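Long-range contacts in PKS (Streptomyces albus, PDB 4OQJ), which probably catalyses chain-extending condensations as a ketosynthase of an acyltransferase-less type I polyketide synthase that takes part in oxazolomycin biosynthesis: residues L272-A280 with E687-P695; F570-L581 with F598-A607. All blocks are in the same frame, centred on the assembly; numbering follows the deposited sequence.

How the contacts relate
Contact 2 is nested inside the chain loop that contact 1 closes: between the two halves of contact 1 the chain first completes the ketosynthase sheet, up to strand 441-448, then runs through the outlying module holding helices 568-581 and 594-610 and returns at 687-695. The two do not touch; their centres are about 34 Å apart and their nearest atoms about 12 Å. Contact 1 lies about 13 Å from the centre of the chain, contact 2 about 42 Å from it. Their character differs accordingly: contact 1 is a partly buried seam of backbone, polar groups and water, contact 2 a buried apolar helix pair. Neither includes Ser-292 or Lys-294 of the potassium site.

Contact 1: residues L272-A280 with E687-P695; sequences LADGDTVHA and EPVRRVPLP
The shorter of the two direct hydrogen bonds joins Thr-277 to Arg-691. With chi1 at -67°, Thr-277 OG1 stands beside its own backbone N and points at the returning chain, where it donates to Arg-691 O over 2.6 Å, in the carbonyl plane and on a lone pair (C=O...donor angle 145°). The other direct backbone links are softer: Arg-691 N gives Gly-275 O a weak bond of 3.4 Å, and Arg-690 CA-H points at that same oxygen. Gly-275, at positive phi, closes helix 268-274 in a Schellman motif, and its CA lies against Val-689 O.

This is a helix end of the thiolase-fold ketosynthase, just ahead of strand 280-289, meeting an extended linker. The linker's run through Arg-Val-Pro-Leu-Pro resembles the post-acyltransferase linker that wraps back over the ketosynthase in related synthases; its other side is bonded to Gln-501 and Thr-502 of helix 496-505.

Water fills in the charged end. Water 1 lies at the edge of the Arg-691 guanidinium, in its plane and 2.8 Å from NH1, and donates to Asp-274 O and Asp-276 OD1; water 3 joins Gly-275 O to Arg-691 O. Asp-276 and Arg-691 run side by side, but their carboxylate and guanidinium planes are 88° apart and OD1 stays 4.2 Å from NH1, too far for a salt bridge. The carboxylate is held instead by Tyr-123 and Lys-266, while Arg-691 NE donates to Gly-122 O.

Van der Waals contact comes from Pro-693: CD meets the end of Thr-277 tip to tip, 3.7 Å from OG1, and CG slides past His-279, 3.8 Å from NE2. Arg-690, bent at chi2, folds its CD to 3.5 Å from Gly-275 O and turns NH2 back to Val-689 O.

Contact 2: residues F570-L581 with F598-A607; sequences FREHFDRCAAEL and FAVQYATARA
Two helices of what is probably a remnant acyltransferase-like module cross here, with alanines of helix 594-610 admitting the bulkier side chains of helix 568-581. Their axes come within 8.2 Å, with the N-to-C directions 132° apart. The backbones come nearest at Phe-574 and Ala-603, whose CA atoms are 4.9 Å apart; Phe-574 N lies 3.7 Å from Ala-603 CB, which Phe-570 CE1 also meets.

Phe-570 and Phe-574 both hold CG anti to the backbone N (chi1 176° and -168°), swinging their rings down to the second helix. The edge of Phe-570 presents CE1 to Val-600 O at 3.5 Å and to Thr-604 OG1. That carbonyl is gripped by Thr-604 N and Thr-604 OG1 from opposite faces of its plane. Phe-574 puts CE2 3.6 Å from Ala-599 CB and near Val-600 CG2, and its ring also packs on Leu-588 and Leu-589 of helix 585-590.

Along the other flank from the two phenylalanines, Arg-606 CB sits over a face of the His-573 ring in a CH-pi contact, 3.6 Å from the centroid; one turn further on, Cys-577 SG reaches Tyr-602 CD2 at 3.9 Å and Phe-598 CE2 at 4.0 Å, oblique to both rings.

The arrangement is alanine-lined helix-helix packing; the two sequences appear to resemble those of polyketide synthase acyltransferases, so the module is probably a vestige of that domain.

Contact 1: residues L272-A280 with E687-P695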
loop_
_atom_site.group_PDB
_atom_site.type_symbol
_atom_site.label_atom_id
_atom_site.label_comp_id
_atom_site.label_asym_id
_atom_site.label_seq_id
_atom_site.Cartn_x
_atom_site.Cartn_y
_atom_site.Cartn_z
ATOM N N LEU A 272 -17.681 -16.408 -10.703
ATOM C CA LEU A 272 -18.493 -17.274 -11.540
ATOM C C LEU A 272 -19.369 -18.180 -10.675
ATOM O O LEU A 272 -20.546 -18.390 -10.975
ATOM C CB LEU A 272 -17.606 -18.117 -12.447
ATOM C CG LEU A 272 -16.778 -17.368 -13.496
ATOM C CD1 LEU A 272 -15.818 -18.326 -14.176
ATOM C CD2 LEU A 272 -17.677 -16.708 -14.525
ATOM N N ALA A 273 -18.785 -18.709 -9.605
ATOM C CA ALA A 273 -19.512 -19.598 -8.699
ATOM C C ALA A 273 -20.668 -18.881 -8.015
ATOM O O ALA A 273 -21.716 -19.469 -7.788
ATOM C CB ALA A 273 -18.576 -20.169 -7.664
ATOM N N ASP A 274 -20.479 -17.609 -7.686
ATOM C CA ASP A 274 -21.506 -16.844 -6.979
ATOM C C ASP A 274 -22.525 -16.233 -7.927
ATOM O O ASP A 274 -23.547 -15.697 -7.486
ATOM C CB ASP A 274 -20.867 -15.732 -6.138
ATOM C CG ASP A 274 -19.989 -16.272 -5.027
ATOM O OD1 ASP A 274 -20.105 -17.478 -4.723
ATOM O OD2 ASP A 274 -19.190 -15.491 -4.456
ATOM N N GLY A 275 -22.248 -16.290 -9.226
ATOM C CA GLY A 275 -23.175 -15.767 -10.213
ATOM C C GLY A 275 -23.055 -14.266 -10.453
ATOM O O GLY A 275 -23.997 -13.660 -10.968
ATOM N N ASP A 276 -21.915 -13.667 -10.092
ATOM C CA ASP A 276 -21.724 -12.230 -10.290
ATOM C C ASP A 276 -21.611 -11.849 -11.775
ATOM O O ASP A 276 -21.272 -12.669 -12.616
ATOM C CB ASP A 276 -20.467 -11.739 -9.562
ATOM C CG ASP A 276 -20.483 -12.041 -8.080
ATOM O OD1 ASP A 276 -21.572 -12.073 -7.471
ATOM O OD2 ASP A 276 -19.394 -12.255 -7.522
ATOM N N THR A 277 -21.896 -10.593 -12.094
ATOM C CA THR A 277 -21.561 -10.066 -13.411
ATOM C C THR A 277 -20.050 -9.830 -13.504
ATOM O O THR A 277 -19.473 -9.143 -12.660
ATOM C CB THR A 277 -22.306 -8.767 -13.689
ATOM O OG1 THR A 277 -23.711 -9.049 -13.794
ATOM C CG2 THR A 277 -21.839 -8.137 -14.999
ATOM N N VAL A 278 -19.404 -10.427 -14.500
ATOM C CA VAL A 278 -17.973 -10.186 -14.749
ATOM C C VAL A 278 -17.845 -9.168 -15.885
ATOM O O VAL A 278 -18.287 -9.413 -17.007
ATOM C CB VAL A 278 -17.237 -11.498 -15.093
ATOM C CG1 VAL A 278 -15.748 -11.259 -15.320
ATOM C CG2 VAL A 278 -17.437 -12.523 -13.975
ATOM N N HIS A 279 -17.298 -8.004 -15.578
ATOM C CA HIS A 279 -17.148 -6.934 -16.564
ATOM C C HIS A 279 -15.877 -7.130 -17.401
ATOM O O HIS A 279 -15.816 -6.760 -18.576
ATOM C CB HIS A 279 -17.119 -5.576 -15.864
ATOM C CG HIS A 279 -18.423 -5.195 -15.240
ATOM N ND1 HIS A 279 -18.881 -5.763 -14.074
ATOM C CD2 HIS A 279 -19.382 -4.327 -15.643
ATOM C CE1 HIS A 279 -20.064 -5.249 -13.773
ATOM N NE2 HIS A 279 -20.382 -4.370 -14.700
ATOM N N ALA A 280 -14.871 -7.723 -16.778
ATOM C CA ALA A 280 -13.603 -8.008 -17.448
ATOM C C ALA A 280 -12.766 -8.861 -16.506
ATOM O O ALA A 280 -13.122 -8.996 -15.330
ATOM C CB ALA A 280 -12.882 -6.717 -17.808
ATOM N N GLU A 687 -32.437 -20.886 -4.842
ATOM C CA GLU A 687 -32.214 -20.562 -6.242
ATOM C C GLU A 687 -30.827 -19.972 -6.462
ATOM O O GLU A 687 -30.226 -19.426 -5.541
ATOM C CB GLU A 687 -33.291 -19.593 -6.748
ATOM C CG GLU A 687 -33.542 -18.380 -5.854
ATOM C CD GLU A 687 -34.683 -17.508 -6.364
ATOM O OE1 GLU A 687 -35.221 -17.805 -7.455
ATOM O OE2 GLU A 687 -35.045 -16.533 -5.674
ATOM N N PRO A 688 -30.295 -20.121 -7.685
ATOM C CA PRO A 688 -29.049 -19.434 -8.022
ATOM C C PRO A 688 -29.275 -17.932 -8.146
ATOM O O PRO A 688 -30.200 -17.494 -8.825
ATOM C CB PRO A 688 -28.660 -20.051 -9.366
ATOM C CG PRO A 688 -29.948 -20.482 -9.964
ATOM C CD PRO A 688 -30.799 -20.926 -8.810
ATOM N N VAL A 689 -28.438 -17.160 -7.468
ATOM C CA VAL A 689 -28.515 -15.709 -7.506
ATOM C C VAL A 689 -27.639 -15.177 -8.645
ATOM O O VAL A 689 -26.532 -15.663 -8.851
ATOM C CB VAL A 689 -28.063 -15.109 -6.161
ATOM C CG1 VAL A 689 -27.959 -13.599 -6.243
ATOM C CG2 VAL A 689 -29.016 -15.538 -5.050
ATOM N N ARG A 690 -28.150 -14.203 -9.390
ATOM C CA ARG A 690 -27.359 -13.508 -10.398
ATOM C C ARG A 690 -27.405 -12.008 -10.139
ATOM O O ARG A 690 -28.455 -11.386 -10.262
ATOM C CB ARG A 690 -27.882 -13.809 -11.802
ATOM C CG ARG A 690 -27.773 -15.257 -12.206
ATOM C CD ARG A 690 -26.369 -15.612 -12.653
ATOM N NE ARG A 690 -26.312 -16.982 -13.155
ATOM C CZ ARG A 690 -26.212 -18.060 -12.383
ATOM N NH1 ARG A 690 -26.176 -19.264 -12.936
ATOM N NH2 ARG A 690 -26.148 -17.943 -11.059
ATOM N N ARG A 691 -26.274 -11.434 -9.752
ATOM C CA ARG A 691 -26.190 -9.995 -9.524
ATOM C C ARG A 691 -25.944 -9.250 -10.833
ATOM O O ARG A 691 -25.071 -9.636 -11.612
ATOM C CB ARG A 691 -25.071 -9.683 -8.528
ATOM C CG ARG A 691 -25.447 -10.034 -7.126
ATOM C CD ARG A 691 -24.265 -9.970 -6.218
ATOM N NE ARG A 691 -24.660 -10.099 -4.824
ATOM C CZ ARG A 691 -24.935 -11.254 -4.227
ATOM N NH1 ARG A 691 -24.882 -12.396 -4.901
ATOM N NH2 ARG A 691 -25.273 -11.256 -2.951
ATOM N N VAL A 692 -26.699 -8.179 -11.073
ATOM C CA VAL A 692 -26.575 -7.438 -12.339
ATOM C C VAL A 692 -26.531 -5.937 -12.084
ATOM O O VAL A 692 -27.100 -5.460 -11.091
ATOM C CB VAL A 692 -27.739 -7.757 -13.302
ATOM C CG1 VAL A 692 -27.759 -9.241 -13.647
ATOM C CG2 VAL A 692 -29.092 -7.355 -12.689
ATOM N N PRO A 693 -25.880 -5.182 -12.984
ATOM C CA PRO A 693 -25.842 -3.721 -12.844
ATOM C C PRO A 693 -27.218 -3.070 -12.910
ATOM O O PRO A 693 -27.938 -3.268 -13.883
ATOM C CB PRO A 693 -24.979 -3.274 -14.035
ATOM C CG PRO A 693 -24.196 -4.461 -14.414
ATOM C CD PRO A 693 -25.077 -5.638 -14.133
ATOM N N LEU A 694 -27.574 -2.307 -11.880
ATOM C CA LEU A 694 -28.804 -1.523 -11.872
ATOM C C LEU A 694 -28.424 -0.108 -11.458
ATOM O O LEU A 694 -27.295 0.108 -11.030
ATOM C CB LEU A 694 -29.827 -2.113 -10.912
ATOM C CG LEU A 694 -30.297 -3.531 -11.230
ATOM C CD1 LEU A 694 -31.075 -4.090 -10.069
ATOM C CD2 LEU A 694 -31.155 -3.534 -12.477
ATOM N N PRO A 695 -29.347 0.862 -11.587
ATOM C CA PRO A 695 -28.928 2.226 -11.238
ATOM C C PRO A 695 -28.484 2.323 -9.788
ATOM O O PRO A 695 -28.920 1.518 -8.967
ATOM C CB PRO A 695 -30.181 3.061 -11.491
ATOM C CG PRO A 695 -30.938 2.281 -12.559
ATOM C CD PRO A 695 -30.686 0.833 -12.217
HETATM O O HOH W 1 -24.228 -12.971 -7.578
HETATM O O HOH W 2 -24.459 -15.645 -4.999
HETATM O O HOH W 3 -25.002 -11.975 -13.186
#

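Contact 2: residues F570-L581 with F598-A607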
loop_
_atom_site.group_PDB
_atom_site.type_symbol
_atom_site.label_atom_id
_atom_site.label_comp_id
_atom_site.label_asym_id
_atom_site.label_seq_id
_atom_site.Cartn_x
_atom_site.Cartn_y
_atom_site.Cartn_z
ATOM N N PHE A 570 -43.816 -23.051 2.280
ATOM C CA PHE A 570 -45.213 -23.227 2.655
ATOM C C PHE A 570 -45.518 -24.706 2.776
ATOM O O PHE A 570 -46.098 -25.155 3.763
ATOM C CB PHE A 570 -46.144 -22.577 1.625
ATOM C CG PHE A 570 -47.609 -22.805 1.896
ATOM C CD1 PHE A 570 -48.312 -21.948 2.730
ATOM C CD2 PHE A 570 -48.281 -23.871 1.318
ATOM C CE1 PHE A 570 -49.651 -22.150 2.982
ATOM C CE2 PHE A 570 -49.626 -24.081 1.566
ATOM C CZ PHE A 570 -50.315 -23.216 2.397
ATOM N N ARG A 571 -45.117 -25.452 1.752
ATOM C CA ARG A 571 -45.383 -26.885 1.662
ATOM C C ARG A 571 -44.866 -27.602 2.904
ATOM O O ARG A 571 -45.571 -28.433 3.481
ATOM C CB ARG A 571 -44.742 -27.453 0.387
ATOM C CG ARG A 571 -45.248 -28.810 -0.020
ATOM C CD ARG A 571 -44.874 -29.165 -1.456
ATOM N NE ARG A 571 -43.458 -28.939 -1.758
ATOM C CZ ARG A 571 -42.983 -28.024 -2.607
ATOM N NH1 ARG A 571 -41.679 -27.935 -2.802
ATOM N NH2 ARG A 571 -43.791 -27.206 -3.279
ATOM N N GLU A 572 -43.651 -27.254 3.329
ATOM C CA GLU A 572 -43.063 -27.828 4.541
ATOM C C GLU A 572 -43.965 -27.636 5.756
ATOM O O GLU A 572 -44.354 -28.602 6.409
ATOM C CB GLU A 572 -41.687 -27.213 4.835
ATOM C CG GLU A 572 -41.071 -27.697 6.161
ATOM C CD GLU A 572 -39.856 -26.894 6.606
ATOM O OE1 GLU A 572 -39.258 -26.175 5.772
ATOM O OE2 GLU A 572 -39.504 -26.985 7.805
ATOM N N HIS A 573 -44.284 -26.387 6.072
ATOM C CA HIS A 573 -45.059 -26.092 7.278
ATOM C C HIS A 573 -46.512 -26.542 7.180
ATOM O O HIS A 573 -47.145 -26.846 8.195
ATOM C CB HIS A 573 -44.993 -24.601 7.581
ATOM C CG HIS A 573 -43.605 -24.120 7.855
ATOM N ND1 HIS A 573 -42.903 -24.494 8.979
ATOM C CD2 HIS A 573 -42.776 -23.324 7.139
ATOM C CE1 HIS A 573 -41.702 -23.939 8.949
ATOM N NE2 HIS A 573 -41.600 -23.226 7.844
ATOM N N PHE A 574 -47.056 -26.583 5.971
ATOM C CA PHE A 574 -48.423 -27.065 5.808
ATOM C C PHE A 574 -48.481 -28.565 6.104
ATOM O O PHE A 574 -49.397 -29.033 6.777
ATOM C CB PHE A 574 -48.950 -26.772 4.398
ATOM C CG PHE A 574 -50.435 -26.989 4.249
ATOM C CD1 PHE A 574 -50.937 -28.235 3.940
ATOM C CD2 PHE A 574 -51.323 -25.942 4.430
ATOM C CE1 PHE A 574 -52.300 -28.434 3.811
ATOM C CE2 PHE A 574 -52.670 -26.128 4.304
ATOM C CZ PHE A 574 -53.168 -27.378 3.993
ATOM N N ASP A 575 -47.512 -29.315 5.583
ATOM C CA ASP A 575 -47.436 -30.750 5.842
ATOM C C ASP A 575 -47.368 -31.011 7.340
ATOM O O ASP A 575 -48.100 -31.845 7.873
ATOM C CB ASP A 575 -46.219 -31.370 5.150
ATOM C CG ASP A 575 -46.446 -31.626 3.669
ATOM O OD1 ASP A 575 -47.609 -31.561 3.210
ATOM O OD2 ASP A 575 -45.452 -31.911 2.961
ATOM N N ARG A 576 -46.498 -30.279 8.023
ATOM C CA ARG A 576 -46.313 -30.487 9.451
ATOM C C ARG A 576 -47.540 -30.042 10.241
ATOM O O ARG A 576 -47.894 -30.663 11.242
ATOM C CB ARG A 576 -45.056 -29.760 9.926
ATOM C CG ARG A 576 -43.784 -30.302 9.265
ATOM C CD ARG A 576 -42.503 -29.701 9.834
ATOM N NE ARG A 576 -41.334 -30.107 9.053
ATOM C CZ ARG A 576 -40.690 -31.267 9.192
ATOM N NH1 ARG A 576 -41.088 -32.165 10.093
ATOM N NH2 ARG A 576 -39.637 -31.530 8.425
ATOM N N CYS A 577 -48.206 -28.987 9.784
ATOM C CA CYS A 577 -49.439 -28.542 10.426
ATOM C C CYS A 577 -50.557 -29.567 10.252
ATOM O O CYS A 577 -51.346 -29.786 11.162
ATOM C CB CYS A 577 -49.893 -27.198 9.861
ATOM S SG CYS A 577 -51.452 -26.629 10.551
ATOM N N ALA A 578 -50.630 -30.192 9.082
ATOM C CA ALA A 578 -51.657 -31.205 8.830
ATOM C C ALA A 578 -51.423 -32.435 9.712
ATOM O O ALA A 578 -52.372 -33.111 10.128
ATOM C CB ALA A 578 -51.671 -31.594 7.359
ATOM N N ALA A 579 -50.153 -32.722 9.987
ATOM C CA ALA A 579 -49.792 -33.816 10.883
ATOM C C ALA A 579 -50.364 -33.574 12.279
ATOM O O ALA A 579 -50.988 -34.457 12.871
ATOM C CB ALA A 579 -48.287 -33.966 10.945
ATOM N N GLU A 580 -50.160 -32.364 12.788
ATOM C CA GLU A 580 -50.640 -31.988 14.113
ATOM C C GLU A 580 -52.160 -32.045 14.211
ATOM O O GLU A 580 -52.707 -32.413 15.245
ATOM C CB GLU A 580 -50.163 -30.574 14.466
ATOM C CG GLU A 580 -48.655 -30.389 14.460
ATOM C CD GLU A 580 -47.983 -30.909 15.713
ATOM O OE1 GLU A 580 -48.680 -31.485 16.578
ATOM O OE2 GLU A 580 -46.751 -30.736 15.826
ATOM N N LEU A 581 -52.841 -31.659 13.137
ATOM C CA LEU A 581 -54.298 -31.588 13.146
ATOM C C LEU A 581 -54.932 -32.957 12.965
ATOM O O LEU A 581 -56.130 -33.116 13.180
ATOM C CB LEU A 581 -54.802 -30.654 12.045
ATOM C CG LEU A 581 -54.414 -29.179 12.135
ATOM C CD1 LEU A 581 -55.099 -28.403 11.018
ATOM C CD2 LEU A 581 -54.743 -28.584 13.500
ATOM N N PHE A 598 -57.457 -22.352 8.935
ATOM C CA PHE A 598 -56.382 -22.254 9.914
ATOM C C PHE A 598 -55.054 -22.719 9.316
ATOM O O PHE A 598 -54.068 -21.985 9.342
ATOM C CB PHE A 598 -56.688 -23.080 11.164
ATOM C CG PHE A 598 -55.544 -23.130 12.127
ATOM C CD1 PHE A 598 -55.323 -22.089 13.019
ATOM C CD2 PHE A 598 -54.668 -24.195 12.122
ATOM C CE1 PHE A 598 -54.253 -22.123 13.889
ATOM C CE2 PHE A 598 -53.601 -24.230 12.993
ATOM C CZ PHE A 598 -53.395 -23.192 13.876
ATOM N N ALA A 599 -55.039 -23.941 8.785
ATOM C CA ALA A 599 -53.819 -24.553 8.247
ATOM C C ALA A 599 -53.091 -23.649 7.249
ATOM O O ALA A 599 -51.895 -23.419 7.388
ATOM C CB ALA A 599 -54.144 -25.881 7.594
ATOM N N VAL A 600 -53.809 -23.139 6.257
ATOM C CA VAL A 600 -53.210 -22.262 5.259
ATOM C C VAL A 600 -52.601 -21.023 5.907
ATOM O O VAL A 600 -51.502 -20.614 5.555
ATOM C CB VAL A 600 -54.234 -21.817 4.208
ATOM C CG1 VAL A 600 -53.588 -20.875 3.179
ATOM C CG2 VAL A 600 -54.804 -23.024 3.505
ATOM N N GLN A 601 -53.311 -20.433 6.865
ATOM C CA GLN A 601 -52.828 -19.221 7.510
ATOM C C GLN A 601 -51.637 -19.516 8.420
ATOM O O GLN A 601 -50.681 -18.749 8.438
ATOM C CB GLN A 601 -53.952 -18.545 8.305
ATOM C CG GLN A 601 -54.991 -17.858 7.426
ATOM C CD GLN A 601 -56.092 -17.171 8.225
ATOM O OE1 GLN A 601 -56.027 -15.973 8.488
ATOM N NE2 GLN A 601 -57.112 -17.925 8.589
ATOM N N TYR A 602 -51.702 -20.621 9.166
ATOM C CA TYR A 602 -50.616 -21.013 10.053
ATOM C C TYR A 602 -49.351 -21.285 9.253
ATOM O O TYR A 602 -48.266 -20.814 9.604
ATOM C CB TYR A 602 -50.992 -22.260 10.879
ATOM C CG TYR A 602 -49.871 -22.728 11.785
ATOM C CD1 TYR A 602 -49.674 -22.151 13.033
ATOM C CD2 TYR A 602 -49.010 -23.740 11.394
ATOM C CE1 TYR A 602 -48.647 -22.572 13.867
ATOM C CE2 TYR A 602 -47.986 -24.171 12.221
ATOM C CZ TYR A 602 -47.805 -23.578 13.455
ATOM O OH TYR A 602 -46.783 -24.002 14.283
ATOM N N ALA A 603 -49.489 -22.038 8.170
ATOM C CA ALA A 603 -48.343 -22.358 7.330
ATOM C C ALA A 603 -47.738 -21.089 6.720
ATOM O O ALA A 603 -46.514 -20.974 6.615
ATOM C CB ALA A 603 -48.744 -23.326 6.253
ATOM N N THR A 604 -48.583 -20.143 6.312
ATOM C CA THR A 604 -48.086 -18.876 5.761
ATOM C C THR A 604 -47.289 -18.120 6.838
ATOM O O THR A 604 -46.188 -17.628 6.581
ATOM C CB THR A 604 -49.238 -17.980 5.232
ATOM O OG1 THR A 604 -49.935 -18.648 4.174
ATOM C CG2 THR A 604 -48.704 -16.660 4.706
ATOM N N ALA A 605 -47.837 -18.056 8.051
ATOM C CA ALA A 605 -47.167 -17.380 9.163
ATOM C C ALA A 605 -45.805 -17.997 9.469
ATOM O O ALA A 605 -44.831 -17.277 9.685
ATOM C CB ALA A 605 -48.038 -17.400 10.408
ATOM N N ARG A 606 -45.728 -19.322 9.486
ATOM C CA ARG A 606 -44.452 -19.987 9.738
ATOM C C ARG A 606 -43.452 -19.747 8.596
ATOM O O ARG A 606 -42.251 -19.635 8.830
ATOM C CB ARG A 606 -44.657 -21.488 9.943
ATOM C CG ARG A 606 -45.519 -21.867 11.148
ATOM C CD ARG A 606 -45.150 -21.100 12.412
ATOM N NE ARG A 606 -43.793 -21.390 12.868
ATOM C CZ ARG A 606 -43.012 -20.533 13.526
ATOM N NH1 ARG A 606 -43.422 -19.297 13.803
ATOM N NH2 ARG A 606 -41.800 -20.913 13.900
ATOM N N ALA A 607 -43.936 -19.662 7.362
ATOM C CA ALA A 607 -43.037 -19.415 6.244
ATOM C C ALA A 607 -42.460 -18.004 6.376
ATOM O O ALA A 607 -41.272 -17.793 6.156
ATOM C CB ALA A 607 -43.756 -19.591 4.917
#